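Local coordinates for protein Mn transporter subunit (Synechocystis sp. PCC 6803, PDB 3UJP) that binds manganese and probably delivers it, as the periplasmic solute-binding component, to a membrane transporter of the ABC type, at residues T37-V45 against S273-F284. Sequence-based numbering, arbitrary orientation.
Sequences TFTVLADMV and SLSTEEGPVPTF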
ATOM      1  N   THR A  37     -14.299  -5.209   9.037  1.00 61.78           N
ATOM      2  CA  THR A  37     -15.532  -5.689   8.462  1.00 59.94           C
ATOM      3  C   THR A  37     -16.006  -4.860   7.283  1.00 67.21           C
ATOM      4  O   THR A  37     -16.161  -5.386   6.169  1.00 69.10           O
ATOM      5  CB  THR A  37     -16.600  -5.788   9.530  1.00 62.49           C
ATOM      6  OG1 THR A  37     -16.635  -4.574  10.291  1.00 66.50           O
ATOM      7  CG2 THR A  37     -16.232  -6.916  10.450  1.00 67.15           C
ATOM      8  N   PHE A  38     -16.231  -3.571   7.511  1.00 64.93           N
ATOM      9  CA  PHE A  38     -16.656  -2.690   6.426  1.00 64.61           C
ATOM     10  C   PHE A  38     -15.796  -1.454   6.221  1.00 65.29           C
ATOM     11  O   PHE A  38     -15.016  -1.066   7.091  1.00 70.16           O
ATOM     12  CB  PHE A  38     -18.127  -2.298   6.559  1.00 65.41           C
ATOM     13  CG  PHE A  38     -18.447  -1.490   7.774  1.00 61.88           C
ATOM     14  CD1 PHE A  38     -18.913  -0.195   7.649  1.00 62.60           C
ATOM     15  CD2 PHE A  38     -18.321  -2.032   9.029  1.00 62.58           C
ATOM     16  CE1 PHE A  38     -19.224   0.533   8.745  1.00 61.76           C
ATOM     17  CE2 PHE A  38     -18.629  -1.303  10.129  1.00 62.06           C
ATOM     18  CZ  PHE A  38     -19.087  -0.021   9.991  1.00 61.87           C
ATOM     19  N   THR A  39     -15.968  -0.856   5.049  1.00 64.05           N
ATOM     20  CA  THR A  39     -15.220   0.311   4.601  1.00 62.01           C
ATOM     21  C   THR A  39     -15.208   1.528   5.524  1.00 66.90           C
ATOM     22  O   THR A  39     -14.260   2.309   5.486  1.00 73.04           O
ATOM     23  CB  THR A  39     -15.813   0.827   3.325  1.00 60.56           C
ATOM     24  OG1 THR A  39     -17.122   1.335   3.619  1.00 70.88           O
ATOM     25  CG2 THR A  39     -15.904  -0.284   2.299  1.00 65.61           C
ATOM     26  N   VAL A  40     -16.264   1.756   6.300  1.00 62.39           N
ATOM     27  CA  VAL A  40     -16.216   2.911   7.184  1.00 54.45           C
ATOM     28  C   VAL A  40     -15.168   2.634   8.237  1.00 65.34           C
ATOM     29  O   VAL A  40     -14.250   3.420   8.419  1.00 63.11           O
ATOM     30  CB  VAL A  40     -17.523   3.208   7.860  1.00 48.83           C
ATOM     31  CG1 VAL A  40     -17.356   4.423   8.721  1.00 52.06           C
ATOM     32  CG2 VAL A  40     -18.608   3.441   6.823  1.00 65.67           C
ATOM     33  N   LEU A  41     -15.284   1.503   8.920  1.00 66.42           N
ATOM     34  CA  LEU A  41     -14.241   1.132   9.858  1.00 61.04           C
ATOM     35  C   LEU A  41     -12.870   1.149   9.184  1.00 67.83           C
ATOM     36  O   LEU A  41     -11.863   1.457   9.822  1.00 67.63           O
ATOM     37  CB  LEU A  41     -14.504  -0.236  10.463  1.00 60.27           C
ATOM     38  CG  LEU A  41     -15.543  -0.296  11.564  1.00 61.80           C
ATOM     39  CD1 LEU A  41     -15.327  -1.536  12.410  1.00 63.62           C
ATOM     40  CD2 LEU A  41     -15.454   0.957  12.404  1.00 59.84           C
ATOM     41  N   ALA A  42     -12.811   0.818   7.899  1.00 63.92           N
ATOM     42  CA  ALA A  42     -11.502   0.726   7.247  1.00 67.89           C
ATOM     43  C   ALA A  42     -10.785   2.082   7.188  1.00 67.04           C
ATOM     44  O   ALA A  42      -9.574   2.150   7.401  1.00 67.17           O
ATOM     45  CB  ALA A  42     -11.606   0.068   5.858  1.00 61.90           C
ATOM     46  N   ASP A  43     -11.545   3.153   6.925  1.00 69.30           N
ATOM     47  CA  ASP A  43     -11.015   4.518   6.845  1.00 60.46           C
ATOM     48  C   ASP A  43     -10.663   5.089   8.211  1.00 60.42           C
ATOM     49  O   ASP A  43      -9.668   5.776   8.345  1.00 64.98           O
ATOM     50  CB  ASP A  43     -12.008   5.435   6.146  1.00 50.41           C
ATOM     51  CG  ASP A  43     -11.540   6.877   6.112  1.00 65.14           C
ATOM     52  OD1 ASP A  43     -10.647   7.193   5.295  1.00 66.47           O
ATOM     53  OD2 ASP A  43     -12.066   7.700   6.901  1.00 71.05           O
ATOM     54  N   MET A  44     -11.489   4.810   9.213  1.00 59.63           N
ATOM     55  CA  MET A  44     -11.192   5.173  10.598  1.00 61.31           C
ATOM     56  C   MET A  44      -9.913   4.531  11.129  1.00 66.58           C
ATOM     57  O   MET A  44      -9.144   5.181  11.834  1.00 63.23           O
ATOM     58  CB  MET A  44     -12.309   4.743  11.528  1.00 55.74           C
ATOM     59  CG  MET A  44     -13.630   5.347  11.231  1.00 65.00           C
ATOM     60  SD  MET A  44     -14.784   5.023  12.587  1.00 70.58           S
ATOM     61  CE  MET A  44     -13.725   5.218  14.020  1.00 64.20           C
ATOM     62  N   VAL A  45      -9.682   3.249  10.840  1.00 69.38           N
ATOM     63  CA  VAL A  45      -8.459   2.634  11.343  1.00 67.08           C
ATOM     64  C   VAL A  45      -7.277   3.057  10.484  1.00 71.13           C
ATOM     65  O   VAL A  45      -6.208   3.379  11.008  1.00 71.19           O
ATOM     66  CB  VAL A  45      -8.531   1.090  11.486  1.00 66.60           C
ATOM     67  CG1 VAL A  45      -9.755   0.678  12.275  1.00 63.54           C
ATOM     68  CG2 VAL A  45      -8.518   0.416  10.149  1.00 74.14           C
ATOM     69  N   SER A 273     -21.464   2.344   4.654  1.00 68.03           N
ATOM     70  CA  SER A 273     -20.412   2.295   3.644  1.00 67.22           C
ATOM     71  C   SER A 273     -20.176   3.671   3.027  1.00 65.58           C
ATOM     72  O   SER A 273     -21.102   4.473   2.898  1.00 71.94           O
ATOM     73  CB  SER A 273     -20.765   1.283   2.552  1.00 62.99           C
ATOM     74  OG  SER A 273     -20.251   1.689   1.296  1.00 66.13           O
ATOM     75  N   LEU A 274     -18.938   3.895   2.607  1.00 60.99           N
ATOM     76  CA  LEU A 274     -18.495   5.135   2.006  1.00 65.29           C
ATOM     77  C   LEU A 274     -18.706   5.106   0.533  1.00 73.39           C
ATOM     78  O   LEU A 274     -19.457   4.290   0.052  1.00 76.38           O
ATOM     79  CB  LEU A 274     -17.014   5.342   2.237  1.00 60.23           C
ATOM     80  CG  LEU A 274     -16.378   4.988   3.565  1.00 67.93           C
ATOM     81  CD1 LEU A 274     -14.929   5.177   3.466  1.00 60.07           C
ATOM     82  CD2 LEU A 274     -16.888   5.858   4.638  1.00 64.39           C
ATOM     83  N   SER A 275     -18.028   5.996  -0.183  1.00 72.80           N
ATOM     84  CA  SER A 275     -18.154   6.073  -1.634  1.00 76.78           C
ATOM     85  C   SER A 275     -16.808   5.855  -2.317  1.00 83.74           C
ATOM     86  O   SER A 275     -15.799   5.608  -1.658  1.00 86.74           O
ATOM     87  CB  SER A 275     -18.742   7.425  -2.048  1.00 83.36           C
ATOM     88  OG  SER A 275     -19.493   7.310  -3.244  1.00 96.18           O
ATOM     89  N   THR A 276     -16.802   5.947  -3.643  1.00 82.92           N
ATOM     90  CA  THR A 276     -15.584   5.758  -4.417  1.00 89.72           C
ATOM     91  C   THR A 276     -14.714   7.012  -4.290  1.00 87.62           C
ATOM     92  O   THR A 276     -15.103   7.982  -3.653  1.00 83.86           O
ATOM     93  CB  THR A 276     -15.913   5.465  -5.887  1.00 98.33           C
ATOM     94  OG1 THR A 276     -16.696   6.540  -6.428  1.00102.48           O
ATOM     95  CG2 THR A 276     -16.721   4.164  -6.010  1.00 93.65           C
ATOM     96  N   GLU A 277     -13.520   6.980  -4.866  1.00 96.43           N
ATOM     97  CA  GLU A 277     -12.702   8.181  -4.952  1.00102.65           C
ATOM     98  C   GLU A 277     -13.570   9.291  -5.527  1.00105.89           C
ATOM     99  O   GLU A 277     -13.439  10.461  -5.153  1.00101.97           O
ATOM    100  CB  GLU A 277     -11.531   7.918  -5.894  1.00111.46           C
ATOM    101  CG  GLU A 277     -11.973   7.202  -7.172  1.00115.77           C
ATOM    102  CD  GLU A 277     -10.904   7.150  -8.251  1.00118.68           C
ATOM    103  OE1 GLU A 277      -9.801   7.697  -8.044  1.00110.13           O
ATOM    104  OE2 GLU A 277     -11.184   6.556  -9.316  1.00117.30           O
ATOM    105  N   GLU A 278     -14.447   8.907  -6.460  1.00104.72           N
ATOM    106  CA  GLU A 278     -15.412   9.819  -7.063  1.00 99.89           C
ATOM    107  C   GLU A 278     -16.616   9.853  -6.158  1.00 99.00           C
ATOM    108  O   GLU A 278     -16.715   9.058  -5.233  1.00 98.93           O
ATOM    109  CB  GLU A 278     -15.835   9.332  -8.448  1.00106.95           C
ATOM    110  CG  GLU A 278     -14.714   9.301  -9.488  1.00113.69           C
ATOM    111  CD  GLU A 278     -14.299  10.694  -9.945  1.00117.91           C
ATOM    112  OE1 GLU A 278     -15.181  11.568 -10.089  1.00123.16           O
ATOM    113  OE2 GLU A 278     -13.086  10.919 -10.159  1.00118.73           O
ATOM    114  N   GLY A 279     -17.546  10.760  -6.424  1.00 97.94           N
ATOM    115  CA  GLY A 279     -18.692  10.910  -5.547  1.00 93.03           C
ATOM    116  C   GLY A 279     -18.275  11.325  -4.142  1.00 88.84           C
ATOM    117  O   GLY A 279     -17.085  11.258  -3.798  1.00 88.36           O
ATOM    118  N   PRO A 280     -19.255  11.739  -3.311  1.00 87.64           N
ATOM    119  CA  PRO A 280     -19.012  12.320  -1.981  1.00 77.82           C
ATOM    120  C   PRO A 280     -18.589  11.234  -1.006  1.00 78.76           C
ATOM    121  O   PRO A 280     -18.586  10.059  -1.388  1.00 84.27           O
ATOM    122  CB  PRO A 280     -20.388  12.839  -1.587  1.00 72.42           C
ATOM    123  CG  PRO A 280     -21.335  11.927  -2.280  1.00 71.51           C
ATOM    124  CD  PRO A 280     -20.681  11.438  -3.530  1.00 72.76           C
ATOM    125  N   VAL A 281     -18.234  11.588   0.225  1.00 74.72           N
ATOM    126  CA  VAL A 281     -17.963  10.534   1.205  1.00 71.39           C
ATOM    127  C   VAL A 281     -16.918   9.492   0.756  1.00 70.82           C
ATOM    128  O   VAL A 281     -17.198   8.300   0.761  1.00 74.49           O
ATOM    129  CB  VAL A 281     -19.250   9.733   1.530  1.00 69.89           C
ATOM    130  CG1 VAL A 281     -19.150   9.121   2.887  1.00 69.30           C
ATOM    131  CG2 VAL A 281     -20.465  10.610   1.473  1.00 72.89           C
ATOM    132  N   PRO A 282     -15.718   9.929   0.353  1.00 71.84           N
ATOM    133  CA  PRO A 282     -14.700   8.909   0.164  1.00 64.45           C
ATOM    134  C   PRO A 282     -13.979   8.653   1.491  1.00 63.11           C
ATOM    135  O   PRO A 282     -13.138   7.751   1.533  1.00 69.33           O
ATOM    136  CB  PRO A 282     -13.757   9.567  -0.829  1.00 70.01           C
ATOM    137  CG  PRO A 282     -13.785  11.012  -0.401  1.00 71.35           C
ATOM    138  CD  PRO A 282     -15.199  11.275   0.049  1.00 75.36           C
ATOM    139  N   THR A 283     -14.298   9.414   2.544  1.00 57.48           N
ATOM    140  CA  THR A 283     -13.701   9.187   3.870  1.00 62.17           C
ATOM    141  C   THR A 283     -14.663   9.339   5.061  1.00 62.61           C
ATOM    142  O   THR A 283     -15.698   9.963   4.938  1.00 63.94           O
ATOM    143  CB  THR A 283     -12.434  10.059   4.082  1.00 67.81           C
ATOM    144  OG1 THR A 283     -12.772  11.355   4.629  1.00 66.61           O
ATOM    145  CG2 THR A 283     -11.646  10.173   2.763  1.00 69.24           C
ATOM    146  N   PHE A 284     -14.346   8.757   6.217  1.00 62.30           N
ATOM    147  CA  PHE A 284     -15.297   8.858   7.319  1.00 58.56           C
ATOM    148  C   PHE A 284     -15.644  10.292   7.682  1.00 65.20           C
ATOM    149  O   PHE A 284     -16.817  10.634   7.807  1.00 70.42           O
ATOM    150  CB  PHE A 284     -14.863   8.133   8.581  1.00 56.73           C
ATOM    151  CG  PHE A 284     -15.883   8.243   9.695  1.00 63.38           C
ATOM    152  CD1 PHE A 284     -17.227   8.082   9.423  1.00 63.70           C
ATOM    153  CD2 PHE A 284     -15.508   8.507  11.000  1.00 65.71           C
ATOM    154  CE1 PHE A 284     -18.173   8.175  10.414  1.00 62.48           C
ATOM    155  CE2 PHE A 284     -16.468   8.608  12.012  1.00 59.91           C
ATOM    156  CZ  PHE A 284     -17.794   8.448  11.713  1.00 62.67           C
TER
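V40 and S273 bring the two backbones closest, 5.5 Å between their CA atoms, where the first turn of helix 39-49 meets the irregular loop 273-283, which leads into helix 284-296. The helix presents T39, V40, D43 and M44 to this loop. Near the helix start, L274 N donates to T39 OG1 over 3.3 Å, a long but fairly straight bond. T39 holds OG1 between its own N and carbonyl carbon (chi1 67°), and this turns the hydroxyl to the loop. L274 then lays its two methyls on the helix: CD2 is 3.7 Å from V40 CG2, and CD1 rests against D43 CB. The other branch of V40, CG1, meets the F284 ring obliquely, 3.7 Å from CD1. M44 flanks the same ring, with CG near CD2 and SD 4.3 Å from the ring centroid, an oblique Met-aromatic contact. A139 and Y142 of helix 136-153 pack on F284 and M44 respectively. D43 makes the second bond. With CG anti to the backbone N (chi1 177°), the side chain reaches out from the helix, and its carboxylate meets the first turn of helix 284-296. There F284 N donates to D43 OD2 over 2.6 Å, from above the carboxylate plane. T283, the N-cap residue, packs its CB against D43 OD1, and its OG1 accepts a bond from D286 N. If D43 were an alanine, F284 N would probably lose this acceptor and the T283 corner would be less firmly tied to helix 39-49. The loop follows D272, a manganese ligand, and the S273 side chain lies about 9 Å from the metal. The contact thus joins two helix starts near the metal site through two backbone N-H groups and a shared apolar patch, and the D43 carboxylate probably interacts favourably with the dipole of helix 284-296.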